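Petrobactin-binding protein YclQ (Bacillus subtilis subsp. subtilis str. 168, PDB 3GFV) binds iron-free and ferric petrobactin, as well as its 3,4-dihydroxybenzoate precursor, and serves the YclNOPQ ABC transporter in siderophore-iron uptake. Local coordinates at residues V19-D24 and E107-F112; G52-V57 and S70-D75; S134-I139 and D147-E152. All coordinates share one frame; numbering follows the deposited sequence.

Interaction 1: V19-D24 and E107-F112; sequences VKHQLD and ESYKEF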
loop_
_atom_site.group_PDB
_atom_site.type_symbol
_atom_site.label_atom_id
_atom_site.label_comp_id
_atom_site.label_asym_id
_atom_site.label_seq_id
_atom_site.Cartn_x
_atom_site.Cartn_y
_atom_site.Cartn_z
ATOM N N VAL A 19 20.674 -8.297 -5.618
ATOM C CA VAL A 19 19.556 -7.411 -5.322
ATOM C C VAL A 19 19.848 -6.582 -4.069
ATOM O O VAL A 19 19.805 -7.098 -2.964
ATOM C CB VAL A 19 18.257 -8.239 -5.108
ATOM C CG1 VAL A 19 17.075 -7.336 -4.663
ATOM C CG2 VAL A 19 17.911 -9.014 -6.367
ATOM N N LYS A 20 20.168 -5.306 -4.243
ATOM C CA LYS A 20 20.237 -4.406 -3.095
ATOM C C LYS A 20 18.819 -4.107 -2.600
ATOM O O LYS A 20 17.916 -3.812 -3.388
ATOM C CB LYS A 20 20.976 -3.109 -3.457
ATOM C CG LYS A 20 22.481 -3.336 -3.663
ATOM C CD LYS A 20 23.248 -2.049 -3.963
ATOM C CE LYS A 20 24.761 -2.304 -3.887
ATOM N NZ LYS A 20 25.540 -1.343 -4.729
ATOM N N HIS A 21 18.627 -4.200 -1.292
ATOM C CA HIS A 21 17.332 -3.878 -0.706
ATOM C C HIS A 21 17.546 -3.316 0.689
ATOM O O HIS A 21 18.661 -3.336 1.202
ATOM C CB HIS A 21 16.417 -5.115 -0.682
ATOM C CG HIS A 21 16.912 -6.222 0.193
ATOM N ND1 HIS A 21 17.858 -7.142 -0.216
ATOM C CD2 HIS A 21 16.575 -6.575 1.459
ATOM C CE1 HIS A 21 18.088 -8.001 0.762
ATOM N NE2 HIS A 21 17.327 -7.670 1.794
ATOM N N GLN A 22 16.471 -2.808 1.281
ATOM C CA GLN A 22 16.527 -2.152 2.586
ATOM C C GLN A 22 17.245 -2.946 3.658
ATOM O O GLN A 22 17.925 -2.357 4.508
ATOM C CB GLN A 22 15.118 -1.818 3.081
ATOM C CG GLN A 22 14.829 -0.349 3.070
ATOM C CD GLN A 22 15.800 0.392 3.949
ATOM O OE1 GLN A 22 16.457 1.338 3.512
ATOM N NE2 GLN A 22 15.925 -0.056 5.193
ATOM N N LEU A 23 17.071 -4.268 3.637
ATOM C CA LEU A 23 17.614 -5.129 4.686
ATOM C C LEU A 23 18.971 -5.732 4.323
ATOM O O LEU A 23 19.536 -6.513 5.090
ATOM C CB LEU A 23 16.619 -6.238 5.047
ATOM C CG LEU A 23 15.336 -5.695 5.698
ATOM C CD1 LEU A 23 14.543 -6.834 6.321
ATOM C CD2 LEU A 23 15.634 -4.605 6.743
ATOM N N ASP A 24 19.482 -5.384 3.144
ATOM C CA ASP A 24 20.887 -5.634 2.817
ATOM C C ASP A 24 21.333 -4.764 1.654
ATOM O O ASP A 24 21.168 -5.120 0.480
ATOM C CB ASP A 24 21.179 -7.104 2.539
ATOM C CG ASP A 24 22.680 -7.387 2.519
ATOM O OD1 ASP A 24 23.465 -6.405 2.436
ATOM O OD2 ASP A 24 23.072 -8.569 2.598
ATOM N N GLU A 107 11.187 -7.951 11.214
ATOM C CA GLU A 107 11.944 -8.619 12.257
ATOM C C GLU A 107 12.195 -10.101 12.042
ATOM O O GLU A 107 12.936 -10.713 12.805
ATOM C CB GLU A 107 11.247 -8.435 13.608
ATOM C CG GLU A 107 11.943 -7.464 14.524
ATOM C CD GLU A 107 11.444 -7.610 15.948
ATOM O OE1 GLU A 107 12.187 -8.152 16.792
ATOM O OE2 GLU A 107 10.290 -7.216 16.198
ATOM N N SER A 108 11.573 -10.695 11.029
ATOM C CA SER A 108 11.777 -12.121 10.767
ATOM C C SER A 108 12.675 -12.345 9.554
ATOM O O SER A 108 12.764 -13.454 9.040
ATOM C CB SER A 108 10.438 -12.840 10.564
ATOM O OG SER A 108 9.737 -12.898 11.795
ATOM N N TYR A 109 13.330 -11.281 9.107
ATOM C CA TYR A 109 14.251 -11.386 7.964
ATOM C C TYR A 109 15.272 -12.507 8.166
ATOM O O TYR A 109 15.519 -13.309 7.265
ATOM C CB TYR A 109 14.961 -10.052 7.734
ATOM C CG TYR A 109 15.954 -10.107 6.581
ATOM C CD1 TYR A 109 15.508 -10.215 5.268
ATOM C CD2 TYR A 109 17.321 -10.038 6.805
ATOM C CE1 TYR A 109 16.416 -10.268 4.199
ATOM C CE2 TYR A 109 18.229 -10.083 5.746
ATOM C CZ TYR A 109 17.767 -10.201 4.451
ATOM O OH TYR A 109 18.663 -10.234 3.384
ATOM N N LYS A 110 15.855 -12.589 9.358
ATOM C CA LYS A 110 16.859 -13.616 9.601
ATOM C C LYS A 110 16.274 -15.026 9.464
ATOM O O LYS A 110 16.921 -15.930 8.931
ATOM C CB LYS A 110 17.467 -13.417 10.991
ATOM C CG LYS A 110 18.457 -14.457 11.401
ATOM C CD LYS A 110 19.115 -14.037 12.714
ATOM C CE LYS A 110 19.909 -15.174 13.332
ATOM N NZ LYS A 110 20.635 -14.698 14.537
ATOM N N GLU A 111 15.050 -15.209 9.963
ATOM C CA GLU A 111 14.384 -16.515 9.935
ATOM C C GLU A 111 14.038 -16.935 8.500
ATOM O O GLU A 111 14.205 -18.092 8.111
ATOM C CB GLU A 111 13.116 -16.491 10.814
ATOM C CG GLU A 111 12.829 -17.808 11.531
ATOM C CD GLU A 111 11.550 -17.796 12.389
ATOM O OE1 GLU A 111 10.901 -18.866 12.477
ATOM O OE2 GLU A 111 11.197 -16.744 12.979
ATOM N N PHE A 112 13.544 -15.985 7.713
ATOM C CA PHE A 112 13.183 -16.265 6.332
ATOM C C PHE A 112 14.438 -16.579 5.517
ATOM O O PHE A 112 14.423 -17.459 4.655
ATOM C CB PHE A 112 12.474 -15.057 5.735
ATOM C CG PHE A 112 10.982 -14.990 6.045
ATOM C CD1 PHE A 112 10.119 -15.991 5.597
ATOM C CD2 PHE A 112 10.450 -13.912 6.747
ATOM C CE1 PHE A 112 8.745 -15.911 5.843
ATOM C CE2 PHE A 112 9.078 -13.833 7.014
ATOM C CZ PHE A 112 8.230 -14.827 6.554
HETATM O O HOH W 1 21.501 -9.957 4.475
#

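Interaction 2: G52-V57 and S70-D75; sequences GLDDIV and SKFKDD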
loop_
_atom_site.group_PDB
_atom_site.type_symbol
_atom_site.label_atom_id
_atom_site.label_comp_id
_atom_site.label_asym_id
_atom_site.label_seq_id
_atom_site.Cartn_x
_atom_site.Cartn_y
_atom_site.Cartn_z
ATOM N N GLY A 52 2.375 -10.483 -15.453
ATOM C CA GLY A 52 1.991 -11.797 -15.941
ATOM C C GLY A 52 2.810 -12.919 -15.335
ATOM O O GLY A 52 3.123 -13.899 -16.004
ATOM N N LEU A 53 3.160 -12.794 -14.059
ATOM C CA LEU A 53 4.017 -13.793 -13.425
ATOM C C LEU A 53 3.307 -14.614 -12.351
ATOM O O LEU A 53 3.966 -15.125 -11.452
ATOM C CB LEU A 53 5.242 -13.124 -12.798
ATOM C CG LEU A 53 6.206 -12.482 -13.801
ATOM C CD1 LEU A 53 7.138 -11.524 -13.094
ATOM C CD2 LEU A 53 6.991 -13.573 -14.544
ATOM N N ASP A 54 1.984 -14.748 -12.449
ATOM C CA ASP A 54 1.208 -15.494 -11.435
ATOM C C ASP A 54 1.779 -16.910 -11.254
ATOM O O ASP A 54 1.793 -17.471 -10.151
ATOM C CB ASP A 54 -0.266 -15.634 -11.863
ATOM C CG ASP A 54 -1.045 -14.332 -11.795
ATOM O OD1 ASP A 54 -2.159 -14.280 -12.365
ATOM O OD2 ASP A 54 -0.559 -13.371 -11.182
ATOM N N ASP A 55 2.252 -17.487 -12.356
ATOM C CA ASP A 55 2.671 -18.882 -12.362
ATOM C C ASP A 55 3.846 -19.179 -11.444
ATOM O O ASP A 55 4.057 -20.332 -11.071
ATOM C CB ASP A 55 3.019 -19.342 -13.782
ATOM C CG ASP A 55 1.796 -19.524 -14.645
ATOM O OD1 ASP A 55 0.675 -19.560 -14.087
ATOM O OD2 ASP A 55 1.954 -19.631 -15.882
ATOM N N ILE A 56 4.621 -18.160 -11.089
ATOM C CA ILE A 56 5.810 -18.420 -10.282
ATOM C C ILE A 56 5.610 -18.062 -8.802
ATOM O O ILE A 56 6.542 -18.113 -7.999
ATOM C CB ILE A 56 7.100 -17.812 -10.906
ATOM C CG1 ILE A 56 6.937 -16.306 -11.168
ATOM C CG2 ILE A 56 7.444 -18.531 -12.213
ATOM C CD1 ILE A 56 6.845 -15.465 -9.869
ATOM N N VAL A 57 4.384 -17.703 -8.451
ATOM C CA VAL A 57 4.054 -17.469 -7.043
ATOM C C VAL A 57 3.731 -18.797 -6.378
ATOM O O VAL A 57 2.726 -19.423 -6.709
ATOM C CB VAL A 57 2.832 -16.561 -6.891
ATOM C CG1 VAL A 57 2.544 -16.294 -5.415
ATOM C CG2 VAL A 57 3.058 -15.250 -7.628
ATOM N N SER A 70 -8.310 -11.347 -5.155
ATOM C CA SER A 70 -9.095 -12.554 -4.801
ATOM C C SER A 70 -8.760 -13.794 -5.634
ATOM O O SER A 70 -8.974 -14.923 -5.195
ATOM C CB SER A 70 -10.603 -12.269 -4.879
ATOM O OG SER A 70 -10.962 -11.823 -6.176
ATOM N N LYS A 71 -8.229 -13.583 -6.830
ATOM C CA LYS A 71 -7.835 -14.703 -7.684
ATOM C C LYS A 71 -6.849 -15.620 -6.949
ATOM O O LYS A 71 -6.785 -16.817 -7.203
ATOM C CB LYS A 71 -7.196 -14.172 -8.968
ATOM C CG LYS A 71 -5.751 -13.753 -8.768
ATOM C CD LYS A 71 -5.313 -12.752 -9.816
ATOM C CE LYS A 71 -5.403 -13.338 -11.203
ATOM N NZ LYS A 71 -5.136 -12.292 -12.223
ATOM N N PHE A 72 -6.093 -15.050 -6.016
ATOM C CA PHE A 72 -5.066 -15.818 -5.310
ATOM C C PHE A 72 -5.606 -16.776 -4.242
ATOM O O PHE A 72 -4.837 -17.483 -3.592
ATOM C CB PHE A 72 -3.986 -14.875 -4.766
ATOM C CG PHE A 72 -3.113 -14.293 -5.857
ATOM C CD1 PHE A 72 -2.155 -15.083 -6.470
ATOM C CD2 PHE A 72 -3.264 -12.981 -6.272
ATOM C CE1 PHE A 72 -1.353 -14.569 -7.488
ATOM C CE2 PHE A 72 -2.471 -12.465 -7.286
ATOM C CZ PHE A 72 -1.509 -13.266 -7.890
ATOM N N LYS A 73 -6.928 -16.824 -4.091
ATOM C CA LYS A 73 -7.560 -17.818 -3.221
ATOM C C LYS A 73 -7.447 -19.215 -3.838
ATOM O O LYS A 73 -7.550 -20.229 -3.146
ATOM C CB LYS A 73 -9.034 -17.474 -2.981
ATOM C CG LYS A 73 -9.241 -16.141 -2.307
ATOM C CD LYS A 73 -10.702 -15.897 -1.955
ATOM C CE LYS A 73 -10.860 -14.565 -1.227
ATOM N NZ LYS A 73 -12.111 -14.497 -0.418
ATOM N N ASP A 74 -7.245 -19.259 -5.150
ATOM C CA ASP A 74 -7.042 -20.526 -5.861
ATOM C C ASP A 74 -6.056 -21.418 -5.116
ATOM O O ASP A 74 -5.005 -20.962 -4.684
ATOM C CB ASP A 74 -6.528 -20.253 -7.285
ATOM C CG ASP A 74 -6.627 -21.470 -8.191
ATOM O OD1 ASP A 74 -5.922 -22.482 -7.961
ATOM O OD2 ASP A 74 -7.405 -21.400 -9.163
ATOM N N ASP A 75 -6.390 -22.693 -4.958
ATOM C CA ASP A 75 -5.521 -23.601 -4.221
ATOM C C ASP A 75 -4.172 -23.863 -4.903
ATOM O O ASP A 75 -3.297 -24.480 -4.307
ATOM C CB ASP A 75 -6.241 -24.922 -3.935
ATOM C CG ASP A 75 -7.322 -24.770 -2.880
ATOM O OD1 ASP A 75 -7.230 -23.817 -2.080
ATOM O OD2 ASP A 75 -8.257 -25.597 -2.848
#

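Interaction 3: S134-I139 and D147-E152; sequences SDAETI and DKVKDE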
loop_
_atom_site.group_PDB
_atom_site.type_symbol
_atom_site.label_atom_id
_atom_site.label_comp_id
_atom_site.label_asym_id
_atom_site.label_seq_id
_atom_site.Cartn_x
_atom_site.Cartn_y
_atom_site.Cartn_z
ATOM N N SER A 134 12.183 1.857 -7.095
ATOM C CA SER A 134 13.264 0.907 -6.866
ATOM C C SER A 134 12.719 -0.506 -6.690
ATOM O O SER A 134 13.266 -1.462 -7.227
ATOM C CB SER A 134 14.117 1.331 -5.677
ATOM O OG SER A 134 15.049 0.320 -5.364
ATOM N N ASP A 135 11.618 -0.633 -5.960
ATOM C CA ASP A 135 11.020 -1.952 -5.720
ATOM C C ASP A 135 10.567 -2.569 -7.030
ATOM O O ASP A 135 10.850 -3.747 -7.292
ATOM C CB ASP A 135 9.805 -1.840 -4.792
ATOM C CG ASP A 135 10.199 -1.565 -3.348
ATOM O OD1 ASP A 135 11.421 -1.569 -3.048
ATOM O OD2 ASP A 135 9.281 -1.334 -2.518
ATOM N N ALA A 136 9.828 -1.787 -7.828
ATOM C CA ALA A 136 9.337 -2.261 -9.122
ATOM C C ALA A 136 10.495 -2.662 -10.032
ATOM O O ALA A 136 10.487 -3.724 -10.669
ATOM C CB ALA A 136 8.460 -1.167 -9.808
ATOM N N GLU A 137 11.501 -1.802 -10.109
ATOM C CA GLU A 137 12.653 -2.084 -10.972
ATOM C C GLU A 137 13.393 -3.352 -10.567
ATOM O O GLU A 137 13.950 -4.068 -11.428
ATOM C CB GLU A 137 13.599 -0.892 -11.015
ATOM C CG GLU A 137 12.981 0.291 -11.730
ATOM C CD GLU A 137 13.820 1.541 -11.646
ATOM O OE1 GLU A 137 14.723 1.599 -10.782
ATOM O OE2 GLU A 137 13.569 2.468 -12.446
ATOM N N THR A 138 13.417 -3.617 -9.266
ATOM C CA THR A 138 14.058 -4.836 -8.745
ATOM C C THR A 138 13.316 -6.062 -9.249
ATOM O O THR A 138 13.922 -7.033 -9.707
ATOM C CB THR A 138 14.127 -4.818 -7.190
ATOM O OG1 THR A 138 15.203 -3.962 -6.779
ATOM C CG2 THR A 138 14.353 -6.223 -6.618
ATOM N N ILE A 139 11.992 -6.026 -9.160
ATOM C CA ILE A 139 11.189 -7.118 -9.701
ATOM C C ILE A 139 11.427 -7.278 -11.207
ATOM O O ILE A 139 11.605 -8.390 -11.712
ATOM C CB ILE A 139 9.699 -6.932 -9.357
ATOM C CG1 ILE A 139 9.519 -7.080 -7.843
ATOM C CG2 ILE A 139 8.848 -7.943 -10.096
ATOM C CD1 ILE A 139 8.098 -6.816 -7.339
ATOM N N ASP A 147 11.888 -3.743 -19.312
ATOM C CA ASP A 147 11.205 -2.805 -20.198
ATOM C C ASP A 147 9.731 -2.613 -19.834
ATOM O O ASP A 147 9.220 -1.498 -19.861
ATOM C CB ASP A 147 11.343 -3.217 -21.657
ATOM C CG ASP A 147 12.761 -3.096 -22.153
ATOM O OD1 ASP A 147 13.518 -2.278 -21.580
ATOM O OD2 ASP A 147 13.112 -3.813 -23.114
ATOM N N LYS A 148 9.036 -3.700 -19.533
ATOM C CA LYS A 148 7.648 -3.594 -19.095
ATOM C C LYS A 148 7.547 -2.724 -17.850
ATOM O O LYS A 148 6.674 -1.857 -17.757
ATOM C CB LYS A 148 7.079 -4.987 -18.826
ATOM C CG LYS A 148 5.662 -5.003 -18.305
ATOM C CD LYS A 148 4.649 -4.571 -19.329
ATOM C CE LYS A 148 3.251 -4.914 -18.863
ATOM N NZ LYS A 148 2.242 -4.217 -19.689
ATOM N N VAL A 149 8.439 -2.937 -16.888
ATOM C CA VAL A 149 8.389 -2.117 -15.675
ATOM C C VAL A 149 8.642 -0.648 -16.001
ATOM O O VAL A 149 7.945 0.234 -15.501
ATOM C CB VAL A 149 9.370 -2.606 -14.602
ATOM C CG1 VAL A 149 9.485 -1.583 -13.475
ATOM C CG2 VAL A 149 8.907 -3.965 -14.037
ATOM N N LYS A 150 9.620 -0.382 -16.865
ATOM C CA LYS A 150 9.939 1.000 -17.200
ATOM C C LYS A 150 8.714 1.710 -17.766
ATOM O O LYS A 150 8.386 2.844 -17.385
ATOM C CB LYS A 150 11.083 1.060 -18.217
ATOM C CG LYS A 150 11.390 2.473 -18.681
ATOM C CD LYS A 150 12.417 2.472 -19.810
ATOM C CE LYS A 150 12.893 3.888 -20.116
ATOM N NZ LYS A 150 11.754 4.846 -20.267
ATOM N N ASP A 151 8.037 1.033 -18.680
ATOM C CA ASP A 151 6.863 1.588 -19.333
ATOM C C ASP A 151 5.708 1.793 -18.350
ATOM O O ASP A 151 5.007 2.813 -18.397
ATOM C CB ASP A 151 6.427 0.683 -20.484
ATOM C CG ASP A 151 7.420 0.681 -21.633
ATOM O OD1 ASP A 151 8.217 1.646 -21.749
ATOM O OD2 ASP A 151 7.412 -0.293 -22.423
ATOM N N GLU A 152 5.501 0.827 -17.462
ATOM C CA GLU A 152 4.455 0.948 -16.460
ATOM C C GLU A 152 4.749 2.089 -15.487
ATOM O O GLU A 152 3.848 2.813 -15.089
ATOM C CB GLU A 152 4.285 -0.371 -15.695
ATOM C CG GLU A 152 3.761 -1.515 -16.565
ATOM C CD GLU A 152 2.410 -1.192 -17.190
ATOM O OE1 GLU A 152 1.533 -0.666 -16.472
ATOM O OE2 GLU A 152 2.224 -1.468 -18.395
#

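Interaction 1: V19-D24 and E107-F112
Tyr109, in the first turn of helix 109-115, meets the beta turn His21-Asp24 along its whole side chain. Nearest the helix, its CB lies 3.5 Å from Leu23 CD1, and the two side chains run past each other in opposite directions. Leu23 CB then sits over one face of the phenol, 4.0 Å from the ring centroid and only 3° off the normal, a clear CH-pi contact. With CG anti to the backbone N (chi1 179°), the tyrosine reaches out from the helix to the turn. Its OH meets the edge of the imidazole, where His21 NE2 donates a weak, bent bond of 3.3 Å (127° at the hydrogen). Tyrosine suits the place, since its ring serves the leucine while its hydroxyl serves polar groups, with weak further bonds to Thr118 O and Thr28 OG1. Water 1 bridges the same OH, 3.1 Å away, to Asp24 OD2 at 2.8 Å; Asp24 OD1 takes the backbone N-H of Asn26 instead. His21 ND1 lies 3.4 Å from Val19 O, a weak but nearly straight bond that would bias the ring's rotation. Farther along the helix, buried Phe112 packs beside Phe40 and Phe88, committing that side to the lobe interior. The contact thus sets the type I turn that opens the connection between strands 16-21 and 27-31, the N-terminal beta-hairpin, against a helix flanking the parallel sheet of a periplasmic-binding-protein lobe.

Interaction 2: G52-V57 and S70-D75
The carboxylate of Asp54 and the ring of Phe72 stand nearly upright to each other, their planes 80° apart. Asp54 OD2 approaches the far end of the ring obliquely, 3.4 Å from Phe72 CZ. One face of the phenyl is covered by its own neighbour, Lys71 CG lying 3.6 Å above the plane toward the rim, while Val57 CG2 comes obliquely to Phe72 CE1 at 4.5 Å, a light apolar touch. Phenylalanine fits here because its flat ring can lie buried against Leu45 and touch Val57 while presenting C-H groups to the acid. The other carboxylate oxygen faces the lysine: Asp54 OD1 and Lys71 NZ form a long salt bridge of 3.6 Å. A bend at chi3 (-61°) turns the end of the lysine chain to this meeting. The stronger partner of Lys71 NZ is Asp49 of helix 42-50; because Asp49 lies close to Asp54, the shared ammonium would be expected to ease repulsion between the two acids. Leu45 of the same helix packs on both Val57 and Phe72, and Tyr77 meets the Phe72 ring. The contact therefore joins the loop leaving helix 42-50, at the entrance to strand 57-60, to the 3-10 turn that precedes strand 78-79 at the sheet's edge.

Interaction 3: S134-I139 and D147-E152
Val149 inserts its branched end against the backbone at Ala136, where helices 128-142 and 146-170 meet, two successive helices of the N-terminal lobe of the periplasmic-binding-protein fold, joined by a short connection. The second is the long helix that links the two lobes in this family of siderophore-binding proteins. The tight part is small: valine methyls against an alanine methyl and the backbone. Val149 CG1, anti to the backbone N (chi1 169°), lies 3.8 Å from Ala136 CB and 3.9 Å from Glu137 N, while its other methyl, Val149 CG2, rests 3.7 Å from Ala136 O. Alanine suits this point because one methyl lets the helices draw near: the CA atoms of Glu137 and Val149 are just 6.3 Å apart. Valine, compact and beta-branched, spreads two methyls over the backbone opposite without needing a long reach. Leu153, one turn beyond Val149, extends the apolar seam by touching Ala136 and Glu137. Toward solvent the contact loosens. Glu137 offers only its aliphatic stem, with CG 4.3 Å from Val149 CG1, and the residue as a whole is exposed. On another side of helix 128-142, buried Ile139 turns to Leu48 and Leu51, at the end of helix 42-50 and just after it. Lys148 also packs on Leu51, and its charge is paired within its own helix: Lys148 NZ donates to Glu152 OE2 at 3.0 Å, meeting that oxygen from 45° out of the carboxylate plane.

Overall arrangement
All three contacts belong to the N-terminal lobe, with centres about 17 to 19 Å from the chain's centre. Interaction 3 is the buried one, made by methyl groups against a methyl and the neighbouring backbone, as suits closely approaching helices. Interactions 1 and 2 are partly buried and mix an aromatic ring with polar groups: a water-bridged hydroxyl and imidazole in the first, a salt bridge in the second. Interactions 1 and 3 touch directly, Val19 CG1 packing 3.5 Å from Thr138 CG2, so helix 128-142 borders the hairpin as well as the long helix. Interaction 2 stays about 5 Å from interaction 3 between nearest atoms, yet helix 42-50 is common ground, packing on Phe72 and on Ile139.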